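Local coordinates for nitrate regulatory protein (Klebsiella oxytoca, PDB 4AKK) that senses nitrate and nitrite and binds the leader RNA of the nasF operon to drive transcription antitermination, at residues A99-V102 with D103-L106; V132-L135 with P136-A139; F159-I162 with I163-L166. All coordinates share one frame; numbering follows the deposited sequence.

Contact 1 of 3, residues A99-V102 with D103-L106. With EDO (1,2-ethanediol), chain E.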
# COMPACT_ATOMS: atom_id res chain seq x y z
N ALA A 99 13.64 6.96 -33.29
CA ALA A 99 14.93 6.82 -32.63
C ALA A 99 15.64 8.16 -32.48
O ALA A 99 16.32 8.40 -31.49
CB ALA A 99 15.81 5.82 -33.40
N ALA A 100 15.47 9.04 -33.47
CA ALA A 100 16.07 10.37 -33.42
C ALA A 100 15.45 11.22 -32.31
O ALA A 100 16.15 11.93 -31.59
CB ALA A 100 15.91 11.08 -34.78
N LEU A 101 14.13 11.13 -32.19
CA LEU A 101 13.40 11.84 -31.15
C LEU A 101 13.77 11.37 -29.75
O LEU A 101 13.90 12.17 -28.82
CB LEU A 101 11.90 11.68 -31.36
CG LEU A 101 11.39 12.35 -32.63
CD1 LEU A 101 9.88 12.24 -32.70
CD2 LEU A 101 11.83 13.81 -32.67
N VAL A 102 13.94 10.06 -29.60
CA VAL A 102 14.36 9.48 -28.34
C VAL A 102 15.74 10.03 -27.95
O VAL A 102 15.97 10.43 -26.81
CB VAL A 102 14.45 7.94 -28.44
CG1 VAL A 102 15.30 7.39 -27.31
CG2 VAL A 102 13.05 7.30 -28.46
N ASP A 103 16.66 10.02 -28.90
CA ASP A 103 18.02 10.47 -28.64
C ASP A 103 18.02 11.94 -28.22
O ASP A 103 18.78 12.35 -27.34
CB ASP A 103 18.88 10.28 -29.89
CG ASP A 103 19.16 8.83 -30.19
OD1 ASP A 103 18.90 7.98 -29.30
OD2 ASP A 103 19.64 8.52 -31.30
N GLU A 104 17.17 12.72 -28.86
CA GLU A 104 16.96 14.12 -28.50
C GLU A 104 16.44 14.27 -27.07
O GLU A 104 16.91 15.14 -26.32
CB GLU A 104 15.99 14.77 -29.49
CG GLU A 104 15.31 16.04 -29.02
CD GLU A 104 14.40 16.63 -30.08
OE1 GLU A 104 14.71 16.45 -31.28
OE2 GLU A 104 13.38 17.26 -29.73
N GLN A 105 15.48 13.44 -26.68
CA GLN A 105 14.96 13.49 -25.32
C GLN A 105 15.95 12.94 -24.28
O GLN A 105 15.98 13.40 -23.14
CB GLN A 105 13.61 12.78 -25.20
CG GLN A 105 12.51 13.41 -26.03
CD GLN A 105 12.30 14.88 -25.72
OE1 GLN A 105 12.64 15.36 -24.63
NE2 GLN A 105 11.75 15.62 -26.68
N LEU A 106 16.76 11.96 -24.67
CA LEU A 106 17.76 11.40 -23.76
C LEU A 106 18.70 12.49 -23.27
O LEU A 106 19.05 12.56 -22.09
CB LEU A 106 18.56 10.30 -24.46
CG LEU A 106 18.04 8.87 -24.32
CD1 LEU A 106 18.88 7.91 -25.18
CD2 LEU A 106 18.03 8.45 -22.86
C1 EDO E . 21.14 5.67 -27.88
O1 EDO E . 20.87 7.06 -27.65
C2 EDO E . 21.97 5.08 -26.74
O2 EDO E . 22.59 3.86 -27.18
O HOH W 1 12.51 14.46 -29.06
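V102 and L106 meet one turn apart on helix 92-117, and they mark the tight side of this local contact. The V102 CG1 methyl lies 4.2 Å from L106 CD1. CG1 is set anti to the backbone N (chi1 162°), and this turns it along the helix toward the next turn. L138 of helix 138-147 packs on both side chains. E76 of helix 56-85 and R142 of helix 138-147 also touch V102, so this valine is buried. The backbone is tight here too: L106 N donates to V102 O at 2.7 Å.

D103 stands on the same flank but is partly exposed. Its OD1 accepts a hydrogen bond of 2.7 Å from O1 of a 1,2-ethanediol, probably left from the crystallisation liquor. The same oxygen forms a salt bridge with R142, so two partners grip it.

The other flank is more open: L101 and E104 are exposed, although M72 and Q65 of helix 56-85 touch L101 and Q105. L101 and E104 lie side by side and point the same way, with L101 CD2 4.1 Å from E104 OE1. Beside them a water donates to L101 O at 2.7 Å and accepts from Q105 NE2 at 2.8 Å. L101 O is therefore gripped twice, because Q105 N also donates to it at 2.9 Å. The water ties the bent Q105 side chain back to the preceding turn. Bonds from D103 N to A99 O and from E104 N to A100 O complete the regular i to i+4 pattern. The whole is an amphipathic turn of an alpha helix on the outside of the helical NIT nitrate-sensing domain.

Contact 2 of 3, residues V132-L135 with P136-A139. With EDO (1,2-ethanediol), chain E.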
# COMPACT_ATOMS: atom_id res chain seq x y z
N VAL A 132 19.19 4.46 -15.81
CA VAL A 132 20.34 4.83 -16.62
C VAL A 132 21.20 3.63 -17.05
O VAL A 132 21.93 3.69 -18.04
CB VAL A 132 21.21 5.88 -15.89
CG1 VAL A 132 22.58 6.00 -16.54
CG2 VAL A 132 20.50 7.22 -15.88
N TRP A 133 21.09 2.52 -16.31
CA TRP A 133 21.84 1.31 -16.64
C TRP A 133 21.36 0.69 -17.95
O TRP A 133 22.17 0.22 -18.75
CB TRP A 133 21.72 0.29 -15.50
CG TRP A 133 22.29 -1.07 -15.82
CD1 TRP A 133 21.70 -2.04 -16.58
CD2 TRP A 133 23.53 -1.61 -15.36
NE1 TRP A 133 22.51 -3.15 -16.63
CE2 TRP A 133 23.64 -2.91 -15.89
CE3 TRP A 133 24.57 -1.11 -14.56
CZ2 TRP A 133 24.75 -3.72 -15.64
CZ3 TRP A 133 25.66 -1.92 -14.32
CH2 TRP A 133 25.74 -3.21 -14.86
N TYR A 134 20.05 0.71 -18.18
CA TYR A 134 19.47 0.12 -19.38
C TYR A 134 19.52 1.02 -20.61
O TYR A 134 19.47 0.53 -21.73
CB TYR A 134 18.02 -0.28 -19.13
CG TYR A 134 17.88 -1.49 -18.25
CD1 TYR A 134 17.96 -2.77 -18.78
CD2 TYR A 134 17.66 -1.35 -16.89
CE1 TYR A 134 17.85 -3.88 -17.97
CE2 TYR A 134 17.54 -2.46 -16.07
CZ TYR A 134 17.64 -3.72 -16.62
OH TYR A 134 17.51 -4.82 -15.80
N LEU A 135 19.58 2.34 -20.41
CA LEU A 135 19.52 3.26 -21.54
C LEU A 135 20.55 3.01 -22.65
O LEU A 135 20.20 3.06 -23.82
CB LEU A 135 19.56 4.72 -21.06
CG LEU A 135 18.26 5.16 -20.39
CD1 LEU A 135 18.35 6.58 -19.86
CD2 LEU A 135 17.08 5.02 -21.35
N PRO A 136 21.81 2.74 -22.28
CA PRO A 136 22.83 2.52 -23.32
C PRO A 136 22.60 1.25 -24.15
O PRO A 136 23.32 1.02 -25.12
CB PRO A 136 24.13 2.38 -22.52
CG PRO A 136 23.85 2.99 -21.20
CD PRO A 136 22.40 2.72 -20.93
N GLN A 137 21.63 0.44 -23.77
CA GLN A 137 21.37 -0.79 -24.51
C GLN A 137 20.48 -0.54 -25.72
O GLN A 137 20.27 -1.43 -26.54
CB GLN A 137 20.74 -1.85 -23.60
CG GLN A 137 21.52 -2.07 -22.32
CD GLN A 137 21.17 -3.38 -21.64
OE1 GLN A 137 20.10 -3.95 -21.88
NE2 GLN A 137 22.07 -3.86 -20.79
N LEU A 138 19.98 0.68 -25.84
CA LEU A 138 19.17 1.06 -26.99
C LEU A 138 19.88 0.85 -28.33
O LEU A 138 19.25 0.44 -29.30
CB LEU A 138 18.70 2.50 -26.87
CG LEU A 138 17.49 2.68 -25.97
CD1 LEU A 138 17.20 4.16 -25.77
CD2 LEU A 138 16.29 1.95 -26.56
N ALA A 139 21.17 1.14 -28.39
CA ALA A 139 21.91 0.97 -29.63
C ALA A 139 21.88 -0.48 -30.12
O ALA A 139 21.56 -0.75 -31.28
CB ALA A 139 23.34 1.46 -29.49
C1 EDO E . 21.14 5.67 -27.88
O1 EDO E . 20.87 7.06 -27.65
C2 EDO E . 21.97 5.08 -26.74
O2 EDO E . 22.59 3.86 -27.18
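A helix-to-helix turn joins helix 122-134 to helix 138-147, with P136 at the junction. The proline ring packs back on the carbonyls of V132 and W133. Its CD lies 3.1 Å from V132 O and 3.3 Å from W133 O. P136 has no N-H to give to V132 O, so the i to i+4 bond of a regular helix cannot form there. P136 CD is also close to L135 CB, a spacing fixed by the peptide bond between the two residues.

Two i to i+3 backbone bonds carry the chain through the turn. Q137 N donates to Y134 O at 3.0 Å, and L138 N donates to L135 O at 3.1 Å. The chain is thus wound more tightly here than in an alpha helix.

The Q137 side chain runs back beside Y134, and the two point the same way. Q137 OE1 comes within 3.9 Å of Y134 CD1, with ring and amide planes 72° apart. W133 CD1 lies over the centre of one face of the Y134 ring. The A139 N-H makes a weak bond to O2 of the ethanediol that also binds D103.

L135 is buried and packs on L106, F109 and Y110 of helix 92-117, while I162 of helix 152-167 touches L135 and L138. R161 of that helix touches Y134 and Q137. V38 of the second subunit packs on V132 and W133, and I331 of that subunit packs on Y134, so the turn sits between helices 92-117 and 152-167 of its own chain and the second subunit.

Contact 3 of 3, residues F159-I162 with I163-L166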
# COMPACT_ATOMS: atom_id res chain seq x y z
N PHE A 159 11.96 -2.65 -24.86
CA PHE A 159 11.48 -1.27 -24.77
C PHE A 159 10.67 -1.08 -23.49
O PHE A 159 10.87 -0.11 -22.75
CB PHE A 159 10.63 -0.89 -25.99
CG PHE A 159 11.43 -0.56 -27.21
CD1 PHE A 159 12.24 0.56 -27.25
CD2 PHE A 159 11.38 -1.38 -28.32
CE1 PHE A 159 12.98 0.86 -28.38
CE2 PHE A 159 12.13 -1.09 -29.45
CZ PHE A 159 12.93 0.03 -29.48
N SER A 160 9.76 -2.01 -23.23
CA SER A 160 8.90 -1.91 -22.06
C SER A 160 9.70 -1.86 -20.77
O SER A 160 9.30 -1.19 -19.83
CB SER A 160 7.92 -3.08 -22.01
OG SER A 160 7.04 -3.05 -23.12
N ARG A 161 10.81 -2.60 -20.72
CA ARG A 161 11.66 -2.65 -19.53
C ARG A 161 12.39 -1.32 -19.28
O ARG A 161 12.46 -0.85 -18.15
CB ARG A 161 12.66 -3.79 -19.62
CG ARG A 161 13.73 -3.74 -18.54
CD ARG A 161 14.63 -4.96 -18.57
NE ARG A 161 15.41 -5.03 -19.80
CZ ARG A 161 16.33 -5.96 -20.04
NH1 ARG A 161 16.60 -6.89 -19.14
NH2 ARG A 161 16.99 -5.95 -21.20
N ILE A 162 12.92 -0.72 -20.34
CA ILE A 162 13.53 0.60 -20.22
C ILE A 162 12.50 1.61 -19.71
O ILE A 162 12.77 2.41 -18.81
CB ILE A 162 14.07 1.08 -21.58
CG1 ILE A 162 15.27 0.22 -22.00
CG2 ILE A 162 14.49 2.55 -21.50
CD1 ILE A 162 15.77 0.49 -23.40
N ILE A 163 11.31 1.54 -20.28
CA ILE A 163 10.20 2.41 -19.90
C ILE A 163 9.79 2.27 -18.43
O ILE A 163 9.55 3.27 -17.74
CB ILE A 163 8.98 2.20 -20.84
CG1 ILE A 163 9.29 2.78 -22.22
CG2 ILE A 163 7.74 2.86 -20.23
CD1 ILE A 163 8.33 2.33 -23.35
N ARG A 164 9.70 1.04 -17.95
CA ARG A 164 9.28 0.79 -16.58
C ARG A 164 10.24 1.35 -15.53
O ARG A 164 9.81 1.89 -14.50
CB ARG A 164 9.08 -0.72 -16.36
CG ARG A 164 8.88 -1.11 -14.89
CD ARG A 164 8.43 -2.55 -14.77
NE ARG A 164 9.32 -3.44 -15.51
CZ ARG A 164 10.38 -4.03 -14.98
NH1 ARG A 164 10.68 -3.85 -13.70
NH2 ARG A 164 11.14 -4.83 -15.73
N HIS A 165 11.54 1.22 -15.77
CA HIS A 165 12.53 1.78 -14.85
C HIS A 165 12.55 3.31 -14.87
O HIS A 165 12.86 3.93 -13.87
CB HIS A 165 13.91 1.21 -15.14
CG HIS A 165 14.01 -0.25 -14.85
ND1 HIS A 165 13.71 -0.96 -13.74
CD2 HIS A 165 14.42 -1.17 -15.79
CE1 HIS A 165 13.96 -2.28 -14.02
NE2 HIS A 165 14.38 -2.38 -15.27
N LEU A 166 12.22 3.89 -16.01
CA LEU A 166 12.14 5.35 -16.11
C LEU A 166 10.96 5.82 -15.29
O LEU A 166 11.09 6.76 -14.51
CB LEU A 166 12.00 5.79 -17.57
CG LEU A 166 13.29 5.73 -18.37
CD1 LEU A 166 13.01 5.92 -19.85
CD2 LEU A 166 14.28 6.78 -17.85
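This is a local contact between successive turns of helix 152-167, on a mostly buried stretch of that helix in the bundle of the NIT domain. Four i to i+4 backbone bonds hold the turns. I163 N donates to F159 O and R164 N to S160 O. H165 N to R161 O is longer, at 3.3 Å, and L166 N donates to I162 O.

The polar flank is built from R161, R164 and H165. R161 and H165 lie side by side and point the same way, with the guanidinium and imidazole planes 32° apart. The touch is made by the aliphatic part of the arginine: R161 CG lies 3.6 Å from H165 NE2. R161 CG is anti to the backbone N (chi1 169°) and so lies beside its own carbonyl, on the side of the next turn. H165 CD2 meets R161 O at 3.1 Å. The R164 chain bends at chi3 (52°), and its NH2 comes to 4.0 Å from R161 CG.

The apolar flank pairs I162 with L166, which also lie side by side. I162 CG2 and L166 CD1 are 4.0 Å apart. L69 and L73 of helix 56-85 pack on L166, and L138 touches both F159 and I162. S160 OG bonds to T156 O and R77, so this hydroxyl has partners of its own.

H165 also meets the Y134 ring, with planes nearly parallel, and packs on A332 of the second subunit. R161 NE stays 5.9 Å from R164 NH2 and 5.3 Å from H165 NE2. The charged ends of R161 and R164 thus stay apart, and R164 NH2 lies against the R161 CG methylene. Positive charge so close by would probably disfavour protonation of the buried imidazole.

Contact 1 is at the surface, contact 2 is partly buried and contact 3 lies in the core. Contacts 1 and 3 are each one run of helix, on 92-117 and 152-167. Contact 2 is the turn between helices 122-134 and 138-147, and it bridges the other two, which do not touch. L106 packs on L135 and L138, and V102 on L138. I162 packs on the same two leucines. Y134 CE1 lies 3.3 Å from R161 NE and Y134 CE2 3.3 Å from H165 NE2. Contact 1 binds a water and shares an ethanediol with contact 2. Contact 3 sets an aliphatic flank beside a polar one of R161, R164 and H165. Contacts 2 and 3 meet the second subunit.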